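Side-chain contacts in lipolytic enzyme, G-D-S-L family (Bacteroides thetaiotaomicron, PDB 7BR2), which acts as a gut microbial serine esterase of the SGNH/GDSL hydrolase family that metabolises the drug diltiazem: residues K389-E392 against V393-N397; F177-W180 against N181-M184; D421-E424 against Q425-D428; I39-Y42 against Y43-F47; D72-I75 against F76-P80. All coordinates share one frame; numbering follows the deposited sequence.

Contact 1. Residues K389-E392 against V393-N397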
loop_
_atom_site.group_PDB
_atom_site.type_symbol
_atom_site.label_atom_id
_atom_site.label_comp_id
_atom_site.label_asym_id
_atom_site.label_seq_id
_atom_site.Cartn_x
_atom_site.Cartn_y
_atom_site.Cartn_z
ATOM N N LYS A 389 -6.368 -18.768 32.765
ATOM C CA LYS A 389 -7.067 -17.592 33.269
ATOM C C LYS A 389 -7.490 -16.665 32.126
ATOM O O LYS A 389 -8.542 -16.014 32.213
ATOM C CB LYS A 389 -6.217 -16.847 34.295
ATOM C CG LYS A 389 -7.017 -15.729 34.982
ATOM C CD LYS A 389 -6.161 -14.919 35.948
ATOM C CE LYS A 389 -7.002 -13.977 36.809
ATOM N NZ LYS A 389 -6.625 -14.137 38.265
ATOM N N ALA A 390 -6.707 -16.604 31.045
ATOM C CA ALA A 390 -7.141 -15.855 29.870
ATOM C C ALA A 390 -8.429 -16.442 29.301
ATOM O O ALA A 390 -9.385 -15.711 29.003
ATOM C CB ALA A 390 -6.041 -15.850 28.804
ATOM N N ILE A 391 -8.461 -17.772 29.144
ATOM C CA ILE A 391 -9.651 -18.451 28.644
ATOM C C ILE A 391 -10.846 -18.166 29.539
ATOM O O ILE A 391 -11.963 -17.935 29.055
ATOM C CB ILE A 391 -9.399 -19.962 28.512
ATOM C CG1 ILE A 391 -8.303 -20.247 27.486
ATOM C CG2 ILE A 391 -10.698 -20.693 28.163
ATOM C CD1 ILE A 391 -7.802 -21.700 27.501
ATOM N N GLU A 392 -10.636 -18.204 30.856
ATOM C CA GLU A 392 -11.732 -18.019 31.800
ATOM C C GLU A 392 -12.319 -16.619 31.688
ATOM O O GLU A 392 -13.544 -16.448 31.664
ATOM C CB GLU A 392 -11.247 -18.300 33.225
ATOM C CG GLU A 392 -11.290 -19.774 33.585
ATOM C CD GLU A 392 -10.480 -20.113 34.818
ATOM O OE1 GLU A 392 -9.951 -19.185 35.468
ATOM O OE2 GLU A 392 -10.367 -21.321 35.128
ATOM N N VAL A 393 -11.456 -15.595 31.657
ATOM C CA VAL A 393 -11.964 -14.225 31.597
ATOM C C VAL A 393 -12.650 -13.960 30.259
ATOM O O VAL A 393 -13.717 -13.321 30.195
ATOM C CB VAL A 393 -10.833 -13.223 31.891
ATOM C CG1 VAL A 393 -11.233 -11.824 31.516
ATOM C CG2 VAL A 393 -10.459 -13.296 33.373
ATOM N N MET A 394 -12.076 -14.465 29.169
ATOM C CA MET A 394 -12.740 -14.311 27.878
ATOM C C MET A 394 -14.113 -14.968 27.887
ATOM O O MET A 394 -15.088 -14.402 27.376
ATOM C CB MET A 394 -11.880 -14.883 26.753
ATOM C CG MET A 394 -12.631 -14.939 25.432
ATOM S SD MET A 394 -11.644 -15.623 24.100
ATOM C CE MET A 394 -10.615 -14.232 23.696
ATOM N N ASP A 395 -14.204 -16.182 28.437
ATOM C CA ASP A 395 -15.494 -16.853 28.512
ATOM C C ASP A 395 -16.476 -16.055 29.354
ATOM O O ASP A 395 -17.671 -16.004 29.047
ATOM C CB ASP A 395 -15.329 -18.255 29.088
ATOM C CG ASP A 395 -14.706 -19.222 28.104
ATOM O OD1 ASP A 395 -14.669 -18.910 26.900
ATOM O OD2 ASP A 395 -14.290 -20.314 28.534
ATOM N N GLU A 396 -15.996 -15.466 30.447
ATOM C CA GLU A 396 -16.846 -14.639 31.298
ATOM C C GLU A 396 -17.346 -13.402 30.578
ATOM O O GLU A 396 -18.297 -12.770 31.051
ATOM C CB GLU A 396 -16.088 -14.188 32.546
ATOM C CG GLU A 396 -15.820 -15.266 33.555
ATOM C CD GLU A 396 -14.716 -14.860 34.519
ATOM O OE1 GLU A 396 -14.323 -13.666 34.490
ATOM O OE2 GLU A 396 -14.256 -15.731 35.302
ATOM N N ASN A 397 -16.673 -12.991 29.502
ATOM C CA ASN A 397 -17.035 -11.751 28.831
ATOM C C ASN A 397 -17.655 -11.892 27.446
ATOM O O ASN A 397 -18.107 -10.883 26.901
ATOM C CB ASN A 397 -15.805 -10.837 28.733
ATOM C CG ASN A 397 -15.557 -10.079 30.012
ATOM O OD1 ASN A 397 -16.019 -8.953 30.154
ATOM N ND2 ASN A 397 -14.835 -10.691 30.956
#

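Contact 2. Residues F177-W180 against N181-M184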
loop_
_atom_site.group_PDB
_atom_site.type_symbol
_atom_site.label_atom_id
_atom_site.label_comp_id
_atom_site.label_asym_id
_atom_site.label_seq_id
_atom_site.Cartn_x
_atom_site.Cartn_y
_atom_site.Cartn_z
ATOM N N PHE A 177 7.978 13.657 7.110
ATOM C CA PHE A 177 6.536 13.848 7.115
ATOM C C PHE A 177 6.001 13.671 5.703
ATOM O O PHE A 177 6.588 14.174 4.739
ATOM C CB PHE A 177 6.148 15.245 7.642
ATOM C CG PHE A 177 4.670 15.548 7.533
ATOM C CD1 PHE A 177 4.121 16.087 6.366
ATOM C CD2 PHE A 177 3.816 15.280 8.602
ATOM C CE1 PHE A 177 2.755 16.344 6.263
ATOM C CE2 PHE A 177 2.444 15.544 8.513
ATOM C CZ PHE A 177 1.916 16.078 7.339
ATOM N N THR A 178 4.864 12.985 5.595
ATOM C CA THR A 178 4.090 12.931 4.365
ATOM C C THR A 178 2.615 12.908 4.741
ATOM O O THR A 178 2.249 12.532 5.856
ATOM C CB THR A 178 4.455 11.718 3.515
ATOM O OG1 THR A 178 3.753 11.789 2.272
ATOM C CG2 THR A 178 4.074 10.432 4.231
ATOM N N ASP A 179 1.762 13.327 3.811
ATOM C CA ASP A 179 0.346 13.507 4.104
ATOM C C ASP A 179 -0.495 12.839 3.033
ATOM O O ASP A 179 -0.244 13.025 1.837
ATOM C CB ASP A 179 -0.007 14.992 4.212
ATOM C CG ASP A 179 -1.470 15.221 4.556
ATOM O OD1 ASP A 179 -2.074 14.359 5.246
ATOM O OD2 ASP A 179 -2.017 16.262 4.130
ATOM N N TRP A 180 -1.462 12.024 3.460
ATOM C CA TRP A 180 -2.459 11.498 2.535
ATOM C C TRP A 180 -3.693 12.382 2.438
ATOM O O TRP A 180 -4.440 12.275 1.466
ATOM C CB TRP A 180 -2.912 10.087 2.953
ATOM C CG TRP A 180 -1.963 8.931 2.684
ATOM C CD1 TRP A 180 -1.363 8.605 1.492
ATOM C CD2 TRP A 180 -1.564 7.922 3.620
ATOM N NE1 TRP A 180 -0.596 7.472 1.645
ATOM C CE2 TRP A 180 -0.704 7.034 2.940
ATOM C CE3 TRP A 180 -1.843 7.692 4.974
ATOM C CZ2 TRP A 180 -0.125 5.928 3.566
ATOM C CZ3 TRP A 180 -1.256 6.593 5.598
ATOM C CH2 TRP A 180 -0.409 5.729 4.892
ATOM N N ASN A 181 -3.931 13.227 3.437
ATOM C CA ASN A 181 -5.224 13.890 3.569
ATOM C C ASN A 181 -5.447 14.896 2.441
ATOM O O ASN A 181 -6.430 14.805 1.696
ATOM C CB ASN A 181 -5.305 14.565 4.941
ATOM C CG ASN A 181 -6.727 14.814 5.381
ATOM O OD1 ASN A 181 -7.434 15.629 4.794
ATOM N ND2 ASN A 181 -7.159 14.101 6.418
ATOM N N ALA A 182 -4.524 15.851 2.287
ATOM C CA ALA A 182 -4.672 16.862 1.240
ATOM C C ALA A 182 -4.728 16.260 -0.155
ATOM O O ALA A 182 -5.694 16.547 -0.883
ATOM C CB ALA A 182 -3.546 17.899 1.351
ATOM N N PRO A 183 -3.775 15.432 -0.595
ATOM C CA PRO A 183 -3.872 14.916 -1.971
ATOM C C PRO A 183 -5.114 14.080 -2.209
ATOM O O PRO A 183 -5.692 14.119 -3.305
ATOM C CB PRO A 183 -2.592 14.082 -2.137
ATOM C CG PRO A 183 -1.722 14.425 -0.979
ATOM C CD PRO A 183 -2.592 14.906 0.113
ATOM N N MET A 184 -5.566 13.342 -1.206
ATOM C CA MET A 184 -6.735 12.505 -1.418
ATOM C C MET A 184 -8.005 13.341 -1.448
ATOM O O MET A 184 -8.934 13.031 -2.195
ATOM C CB MET A 184 -6.804 11.421 -0.347
ATOM C CG MET A 184 -5.813 10.290 -0.579
ATOM S SD MET A 184 -5.878 9.052 0.729
ATOM C CE MET A 184 -7.295 8.095 0.164
#

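Contact 3. Residues D421-E424 against Q425-D428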
loop_
_atom_site.group_PDB
_atom_site.type_symbol
_atom_site.label_atom_id
_atom_site.label_comp_id
_atom_site.label_asym_id
_atom_site.label_seq_id
_atom_site.Cartn_x
_atom_site.Cartn_y
_atom_site.Cartn_z
ATOM N N ASP A 421 4.035 -19.483 15.824
ATOM C CA ASP A 421 5.284 -19.819 15.150
ATOM C C ASP A 421 5.018 -20.430 13.782
ATOM O O ASP A 421 5.617 -20.024 12.789
ATOM C CB ASP A 421 6.124 -20.783 16.003
ATOM C CG ASP A 421 6.776 -20.116 17.205
ATOM O OD1 ASP A 421 6.861 -18.865 17.255
ATOM O OD2 ASP A 421 7.210 -20.862 18.115
ATOM N N ALA A 422 4.127 -21.418 13.711
ATOM C CA ALA A 422 3.878 -22.079 12.431
ATOM C C ALA A 422 3.303 -21.112 11.389
ATOM O O ALA A 422 3.664 -21.174 10.209
ATOM C CB ALA A 422 2.945 -23.271 12.627
ATOM N N ARG A 423 2.386 -20.229 11.800
ATOM C CA ARG A 423 1.733 -19.324 10.856
ATOM C C ARG A 423 2.693 -18.241 10.393
ATOM O O ARG A 423 2.652 -17.828 9.224
ATOM C CB ARG A 423 0.496 -18.707 11.504
ATOM C CG ARG A 423 -0.535 -19.732 11.965
ATOM C CD ARG A 423 -1.219 -20.431 10.784
ATOM N NE ARG A 423 -2.447 -19.718 10.426
ATOM C CZ ARG A 423 -3.177 -19.933 9.336
ATOM N NH1 ARG A 423 -2.828 -20.843 8.439
ATOM N NH2 ARG A 423 -4.285 -19.231 9.161
ATOM N N GLU A 424 3.584 -17.795 11.291
ATOM C CA GLU A 424 4.686 -16.931 10.888
ATOM C C GLU A 424 5.591 -17.638 9.893
ATOM O O GLU A 424 6.072 -17.034 8.926
ATOM C CB GLU A 424 5.502 -16.527 12.114
ATOM C CG GLU A 424 5.287 -15.108 12.601
ATOM C CD GLU A 424 5.897 -14.907 13.968
ATOM O OE1 GLU A 424 5.229 -14.308 14.842
ATOM O OE2 GLU A 424 7.031 -15.389 14.176
ATOM N N GLN A 425 5.847 -18.921 10.130
ATOM C CA GLN A 425 6.649 -19.694 9.196
ATOM C C GLN A 425 5.977 -19.754 7.837
ATOM O O GLN A 425 6.646 -19.760 6.801
ATOM C CB GLN A 425 6.866 -21.089 9.759
ATOM C CG GLN A 425 7.985 -21.847 9.123
ATOM C CD GLN A 425 8.292 -23.125 9.885
ATOM O OE1 GLN A 425 7.769 -23.341 10.992
ATOM N NE2 GLN A 425 9.137 -23.977 9.305
ATOM N N GLU A 426 4.649 -19.818 7.830
ATOM C CA GLU A 426 3.898 -19.792 6.577
ATOM C C GLU A 426 4.078 -18.458 5.842
ATOM O O GLU A 426 4.298 -18.410 4.618
ATOM C CB GLU A 426 2.421 -20.043 6.873
ATOM C CG GLU A 426 2.057 -21.497 7.020
ATOM C CD GLU A 426 0.553 -21.679 7.140
ATOM O OE1 GLU A 426 0.010 -21.847 8.259
ATOM O OE2 GLU A 426 -0.098 -21.662 6.078
ATOM N N MET A 427 3.951 -17.357 6.574
ATOM C CA MET A 427 4.212 -16.062 5.956
ATOM C C MET A 427 5.619 -16.032 5.365
ATOM O O MET A 427 5.827 -15.518 4.259
ATOM C CB MET A 427 4.009 -14.941 6.970
ATOM C CG MET A 427 2.549 -14.733 7.316
ATOM S SD MET A 427 2.262 -13.185 8.204
ATOM C CE MET A 427 3.313 -13.334 9.637
ATOM N N ASP A 428 6.594 -16.597 6.087
ATOM C CA ASP A 428 7.967 -16.635 5.590
ATOM C C ASP A 428 8.099 -17.530 4.367
ATOM O O ASP A 428 8.914 -17.248 3.484
ATOM C CB ASP A 428 8.919 -17.105 6.692
ATOM C CG ASP A 428 9.226 -16.016 7.702
ATOM O OD1 ASP A 428 9.151 -14.813 7.350
ATOM O OD2 ASP A 428 9.508 -16.370 8.869
#

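Contact 4. Residues I39-Y42 against Y43-F47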
loop_
_atom_site.group_PDB
_atom_site.type_symbol
_atom_site.label_atom_id
_atom_site.label_comp_id
_atom_site.label_asym_id
_atom_site.label_seq_id
_atom_site.Cartn_x
_atom_site.Cartn_y
_atom_site.Cartn_z
ATOM N N ILE A 39 2.487 -1.223 -1.132
ATOM C CA ILE A 39 3.826 -0.629 -1.078
ATOM C C ILE A 39 4.903 -1.715 -1.092
ATOM O O ILE A 39 5.906 -1.626 -1.827
ATOM C CB ILE A 39 3.960 0.275 0.158
ATOM C CG1 ILE A 39 3.065 1.514 0.046
ATOM C CG2 ILE A 39 5.402 0.699 0.343
ATOM C CD1 ILE A 39 2.932 2.306 1.381
ATOM N N TRP A 40 4.729 -2.749 -0.261
ATOM C CA TRP A 40 5.672 -3.861 -0.286
ATOM C C TRP A 40 5.703 -4.503 -1.669
ATOM O O TRP A 40 6.776 -4.850 -2.166
ATOM C CB TRP A 40 5.320 -4.889 0.794
ATOM C CG TRP A 40 6.463 -5.804 1.187
ATOM C CD1 TRP A 40 7.720 -5.843 0.643
ATOM C CD2 TRP A 40 6.442 -6.816 2.210
ATOM N NE1 TRP A 40 8.471 -6.812 1.258
ATOM C CE2 TRP A 40 7.715 -7.423 2.224
ATOM C CE3 TRP A 40 5.465 -7.268 3.113
ATOM C CZ2 TRP A 40 8.040 -8.462 3.110
ATOM C CZ3 TRP A 40 5.788 -8.298 3.992
ATOM C CH2 TRP A 40 7.064 -8.885 3.981
ATOM N N LEU A 41 4.536 -4.648 -2.312
ATOM C CA LEU A 41 4.488 -5.201 -3.664
ATOM C C LEU A 41 5.349 -4.384 -4.628
ATOM O O LEU A 41 6.043 -4.937 -5.496
ATOM C CB LEU A 41 3.034 -5.241 -4.146
ATOM C CG LEU A 41 2.769 -5.826 -5.534
ATOM C CD1 LEU A 41 3.295 -7.240 -5.596
ATOM C CD2 LEU A 41 1.257 -5.799 -5.844
ATOM N N TYR A 42 5.303 -3.061 -4.499
ATOM C CA TYR A 42 6.191 -2.234 -5.304
ATOM C C TYR A 42 7.651 -2.599 -5.055
ATOM O O TYR A 42 8.422 -2.810 -5.997
ATOM C CB TYR A 42 5.966 -0.755 -5.013
ATOM C CG TYR A 42 6.840 0.140 -5.855
ATOM C CD1 TYR A 42 6.430 0.549 -7.115
ATOM C CD2 TYR A 42 8.077 0.581 -5.387
ATOM C CE1 TYR A 42 7.228 1.374 -7.891
ATOM C CE2 TYR A 42 8.877 1.408 -6.154
ATOM C CZ TYR A 42 8.447 1.801 -7.405
ATOM O OH TYR A 42 9.229 2.618 -8.178
ATOM N N TYR A 43 8.056 -2.670 -3.785
ATOM C CA TYR A 43 9.466 -2.977 -3.527
ATOM C C TYR A 43 9.833 -4.390 -3.979
ATOM O O TYR A 43 10.965 -4.624 -4.408
ATOM C CB TYR A 43 9.792 -2.825 -2.041
ATOM C CG TYR A 43 10.043 -1.406 -1.612
ATOM C CD1 TYR A 43 8.995 -0.538 -1.345
ATOM C CD2 TYR A 43 11.340 -0.924 -1.493
ATOM C CE1 TYR A 43 9.237 0.771 -0.957
ATOM C CE2 TYR A 43 11.593 0.373 -1.116
ATOM C CZ TYR A 43 10.541 1.221 -0.847
ATOM O OH TYR A 43 10.806 2.518 -0.454
ATOM N N MET A 44 8.870 -5.322 -3.976
ATOM C CA MET A 44 9.174 -6.696 -4.351
ATOM C C MET A 44 9.385 -6.817 -5.850
ATOM O O MET A 44 10.177 -7.653 -6.297
ATOM C CB MET A 44 8.040 -7.652 -3.951
ATOM C CG MET A 44 7.696 -7.780 -2.459
ATOM S SD MET A 44 6.040 -8.489 -2.249
ATOM C CE MET A 44 6.100 -9.023 -0.523
ATOM N N THR A 45 8.675 -6.014 -6.640
ATOM C CA THR A 45 8.799 -6.149 -8.086
ATOM C C THR A 45 9.800 -5.180 -8.703
ATOM O O THR A 45 10.445 -5.526 -9.694
ATOM C CB THR A 45 7.430 -5.998 -8.740
ATOM O OG1 THR A 45 6.841 -4.767 -8.301
ATOM C CG2 THR A 45 6.552 -7.144 -8.317
ATOM N N ARG A 46 9.900 -3.951 -8.184
ATOM C CA ARG A 46 10.835 -2.947 -8.691
ATOM C C ARG A 46 12.271 -3.151 -8.178
ATOM O O ARG A 46 13.236 -2.824 -8.886
ATOM C CB ARG A 46 10.333 -1.554 -8.347
ATOM C CG ARG A 46 10.988 -0.426 -9.155
ATOM C CD ARG A 46 10.672 -0.519 -10.641
ATOM N NE ARG A 46 9.270 -0.850 -10.811
ATOM C CZ ARG A 46 8.312 0.053 -10.986
ATOM N NH1 ARG A 46 8.615 1.339 -10.981
ATOM N NH2 ARG A 46 7.047 -0.335 -11.113
ATOM N N PHE A 47 12.460 -3.611 -6.934
ATOM C CA PHE A 47 13.796 -3.832 -6.379
ATOM C C PHE A 47 13.907 -5.286 -5.928
ATOM O O PHE A 47 14.073 -5.562 -4.732
ATOM C CB PHE A 47 14.070 -2.862 -5.232
ATOM C CG PHE A 47 13.848 -1.435 -5.605
ATOM C CD1 PHE A 47 14.668 -0.800 -6.534
ATOM C CD2 PHE A 47 12.780 -0.739 -5.074
ATOM C CE1 PHE A 47 14.439 0.513 -6.894
ATOM C CE2 PHE A 47 12.550 0.582 -5.433
ATOM C CZ PHE A 47 13.376 1.204 -6.344
#

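Contact 5. Residues D72-I75 against F76-P80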
loop_
_atom_site.group_PDB
_atom_site.type_symbol
_atom_site.label_atom_id
_atom_site.label_comp_id
_atom_site.label_asym_id
_atom_site.label_seq_id
_atom_site.Cartn_x
_atom_site.Cartn_y
_atom_site.Cartn_z
ATOM N N ASP A 72 4.929 -0.986 23.210
ATOM C CA ASP A 72 5.941 -1.952 23.653
ATOM C C ASP A 72 5.674 -3.353 23.096
ATOM O O ASP A 72 6.576 -3.999 22.544
ATOM C CB ASP A 72 6.010 -2.026 25.183
ATOM C CG ASP A 72 6.761 -0.873 25.818
ATOM O OD1 ASP A 72 7.791 -0.439 25.268
ATOM O OD2 ASP A 72 6.339 -0.423 26.904
ATOM N N GLY A 73 4.441 -3.848 23.262
ATOM C CA GLY A 73 4.108 -5.232 22.951
ATOM C C GLY A 73 3.756 -5.513 21.504
ATOM O O GLY A 73 3.702 -6.682 21.103
ATOM N N ASP A 74 3.443 -4.490 20.726
ATOM C CA ASP A 74 2.945 -4.716 19.382
ATOM C C ASP A 74 3.730 -3.987 18.299
ATOM O O ASP A 74 3.766 -4.467 17.161
ATOM C CB ASP A 74 1.465 -4.305 19.316
ATOM C CG ASP A 74 0.844 -4.577 17.969
ATOM O OD1 ASP A 74 0.984 -5.728 17.500
ATOM O OD2 ASP A 74 0.156 -3.674 17.418
ATOM N N ILE A 75 4.413 -2.899 18.624
ATOM C CA ILE A 75 5.107 -2.076 17.638
ATOM C C ILE A 75 6.627 -2.179 17.813
ATOM O O ILE A 75 7.337 -2.629 16.916
ATOM C CB ILE A 75 4.629 -0.608 17.710
ATOM C CG1 ILE A 75 3.127 -0.539 17.421
ATOM C CG2 ILE A 75 5.383 0.244 16.730
ATOM C CD1 ILE A 75 2.729 -1.074 16.067
ATOM N N PHE A 76 7.145 -1.714 18.951
ATOM C CA PHE A 76 8.578 -1.817 19.219
ATOM C C PHE A 76 9.028 -3.275 19.283
ATOM O O PHE A 76 10.208 -3.574 19.078
ATOM C CB PHE A 76 8.919 -1.097 20.529
ATOM C CG PHE A 76 8.612 0.384 20.509
ATOM C CD1 PHE A 76 8.406 1.049 19.301
ATOM C CD2 PHE A 76 8.513 1.101 21.693
ATOM C CE1 PHE A 76 8.120 2.397 19.282
ATOM C CE2 PHE A 76 8.223 2.456 21.677
ATOM C CZ PHE A 76 8.031 3.105 20.467
ATOM N N SER A 77 8.105 -4.180 19.629
ATOM C CA SER A 77 8.405 -5.598 19.668
ATOM C C SER A 77 8.804 -6.120 18.307
ATOM O O SER A 77 9.455 -7.161 18.222
ATOM C CB SER A 77 7.185 -6.374 20.172
ATOM O OG SER A 77 6.053 -6.125 19.342
ATOM N N LYS A 78 8.364 -5.462 17.242
ATOM C CA LYS A 78 8.726 -5.845 15.887
ATOM C C LYS A 78 10.065 -5.259 15.458
ATOM O O LYS A 78 10.506 -5.503 14.326
ATOM C CB LYS A 78 7.613 -5.427 14.916
ATOM C CG LYS A 78 6.318 -6.235 15.044
ATOM C CD LYS A 78 5.146 -5.570 14.318
ATOM C CE LYS A 78 3.901 -6.465 14.319
ATOM N NZ LYS A 78 3.440 -6.889 15.688
ATOM N N ASN A 79 10.708 -4.482 16.325
ATOM C CA ASN A 79 11.985 -3.859 16.046
ATOM C C ASN A 79 11.997 -3.135 14.702
ATOM O O ASN A 79 12.710 -3.521 13.773
ATOM C CB ASN A 79 13.118 -4.904 16.086
ATOM C CG ASN A 79 13.390 -5.415 17.504
ATOM O OD1 ASN A 79 13.067 -4.771 18.517
ATOM N ND2 ASN A 79 13.992 -6.596 17.572
ATOM N N PRO A 80 11.157 -2.111 14.540
ATOM C CA PRO A 80 11.180 -1.355 13.286
ATOM C C PRO A 80 12.506 -0.627 13.122
ATOM O O PRO A 80 13.095 -0.138 14.096
ATOM C CB PRO A 80 10.021 -0.368 13.450
ATOM C CG PRO A 80 9.915 -0.157 14.918
ATOM C CD PRO A 80 10.223 -1.516 15.515
#

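Contact 1. Residues K389-E392 against V393-N397
Asp395 folds back over the carbonyl of Ile391, one helical turn earlier. Its CB lies 3.4 Å from Ile391 O. CG comes closer, 3.2 Å from the same oxygen, because it stands anti to its own carbonyl carbon and beside the backbone N (chi1 -74°). At the tip the two oxygens part. OD2 rests 3.6 Å from the methyl CG2 of Ile391, with the two side chains lying side by side and pointing the same way. OD1 forms a salt bridge with Arg408 of helix 408-414, so the charge of Asp395 is met outside this turn. The backbone beneath is regular: Asp395 N donates to Ile391 O at 2.9 Å, and Glu396 N donates to Glu392 O in the same i to i+4 pattern. Glu396 likewise lays its CG 3.2 Å from Glu392 O. On another side, Val393 sets CG2 3.5 Å from Lys389 O. Met394 points its side chain off the turn, onto Phe377, Leu404 and Tyr411. Asn397 ND2 reaches back one turn to Val393 O in a nearly straight bond of 3.0 Å. The whole is a plain i to i+4 alpha-helical packing in helix 388-397, which lies against helices 344-377 and 408-414.

Contact 2. Residues F177-W180 against N181-M184
Asp179 caps the start of helix 181-194, where strand 176-179 of the parallel sheet turns into the helix. Two hydrogen bonds make the cap. Asn181 N donates to Asp179 OD1 at 2.8 Å, and Ala182 N donates to Asp179 OD2 at 3.1 Å. Both donors sit above the carboxylate plane, the first 64° out of it. CG of Asp179 stands anti to the backbone N (chi1 -178°), which carries the carboxylate forward to these two amides. One oxygen serves each N-H, so the group is gripped at both ends. The helix dipole would probably add to the attraction for its negative charge. The first helical backbone bond follows, from Met184 N to Trp180 O. Among the looser contacts, Pro183 CD lies 3.5 Å from Trp180 O, in the first turn. The polar ends of the neighbours point elsewhere: Trp180 NE1 donates to Met216 O, and Asn181 OD1 accepts from Asn156 ND2. These tie the turn to helices 210-223 and 155-173. The last kind is a Met-aromatic contact. Met184 SD stands 5.1 Å from the centroid of the five-membered ring of Trp180, at an oblique 46° from the ring normal, and touches Trp180 CB at 3.8 Å.

Contact 3. Residues D421-E424 against Q425-D428
Arg423 and Glu426 meet three residues apart on helix 417-437, where four i to i+4 backbone bonds, such as Met427 N to Arg423 O at 3.0 Å, hold regular helical geometry. Their side chains lie alongside each other and point the same way. Arg423 NH1 donates to Glu426 OE1 at 3.0 Å, a salt bridge with an N-H...O angle of 154°. The carboxylate is met on its syn side, somewhat out of plane. OE1 sits at the edge of the guanidinium, and the two flat groups are turned 54° apart, so the bridge rests on a single close N...O pair. The arginine bends at chi2 and chi3, which turns NH1 back toward the glutamate. That bend also sets CD 3.1 Å from Glu426 OE1. An alanine at Arg423 would remove the guanidinium and would probably leave the carboxylate of Glu426 without its mate in this turn. Elsewhere on the turn, Met427 CE rests 4.0 Å from Glu424 CG, the two chains crossing at a slant. Arg423 and Met427 touch Leu362, and Glu424 touches Phe366, so this turn packs against helix 344-377. Within 421-428 four acidic side chains stand against one arginine. The bridge probably offsets part of that charge, and Arg53 meets Asp428 OD1 in a second salt bridge.

Contact 4. Residues I39-Y42 against Y43-F47
Met44 lays its methyl over the indole of Trp40 in a buried part of helix 35-46. CE stands 3.5 Å from the centroid of the five-membered ring, 6° off the normal, a CH-pi contact. SD lies over the same face, a Met-aromatic contact. Beyond this centre, Ile39 CG2 meets Tyr43 CE1 at 4.0 Å. Tyr42 CE2 touches Phe47 CE2 at 3.8 Å, while Arg46 CB sits over one face of the Tyr42 ring. With CG anti to the backbone N (chi1 -178°), the Tyr42 ring lies where Arg46 can pass over it. The arginine bends round the tyrosine, so Tyr42 CE1 lies over one guanidinium face, 3.5 Å from Arg46 CZ. A serine in place of Tyr42 would probably open a gap under Arg46 CB and leave one guanidinium face without its ring. At the polar edge Leu41 O accepts from Thr45 N and from Thr45 OG1, the latter at 2.9 Å, from opposite faces of its plane. The chemistry implies a largely apolar stretch of the SGNH hydrolase region. Trp40 NE1, Tyr43 OH and Arg46 NH2 bond to Tyr435, Gln224 and Met300 O, while Thr45 OG1 is held by its own helix.

Contact 5. Residues D72-I75 against F76-P80
Lys78 reaches back to Asp74 of helix 64-75. Its NZ donates to Asp74 O at 2.9 Å, in the carbonyl plane and on a lone pair. The same nitrogen makes a weaker, longer salt bridge to Asp74 OD1 at 3.3 Å. The lysine chain is extended as far as CE and bends only at chi4 (56°), which brings NZ in toward both oxygens. Its CD passes 3.3 Å from Asp74 O on the way. The two side chains lie side by side and point the same way. The backbone closes the turn beneath them: Lys78 N donates to Ile75 O at 3.0 Å, from well above the carbonyl plane. Pro80 CD follows, 3.4 Å from the same Ile75 O. On another side of the turn, Phe76 brings CD2 to Asp72 OD1 at 4.0 Å, so the carboxylate oxygen stands at the ring edge. Ile75 CG2 touches Phe76 CD1 at 4.0 Å.

The second shell holds these groups in place. Asp74 OD2 forms salt bridges with Arg70 and with Arg367 of helix 344-377. Asp72 OD1 pairs with Arg123 of helix 102-125, the helix that Phe76 also touches. Ile75 packs on Val23, Leu25 and Leu83, in two strands of the parallel sheet. The turn therefore lies in an alpha-to-beta connection, from helix 64-75 to strand 82-85. The chemistry implies that Asp74 sits among three basic side chains, which would probably stabilise its negative charge, while Lys78 also satisfies the main-chain oxygen of Asp74.

Overall arrangement
Along the chain the order is contact 4, contact 5, contact 2, contact 1, contact 3. Contacts 4, 5 and 2 lie within the GDSL-like hydrolase region, around its parallel beta-sheet. Contact 2 leaves 176-179, one of the two outermost strands, and contact 5 leads into strand 82-85. Contacts 2 and 4 have centres about 21 Å apart, but their nearest atoms are about 5 Å apart, and both touch helix 210-223. Contacts 1 and 3 belong to later helices. Contact 1 is the most remote, its centre about 36 Å from the centre of the chain. Helix 344-377 touches contacts 1, 3, 4 and 5. This long helix thus joins the hydrolase region to the helices that follow.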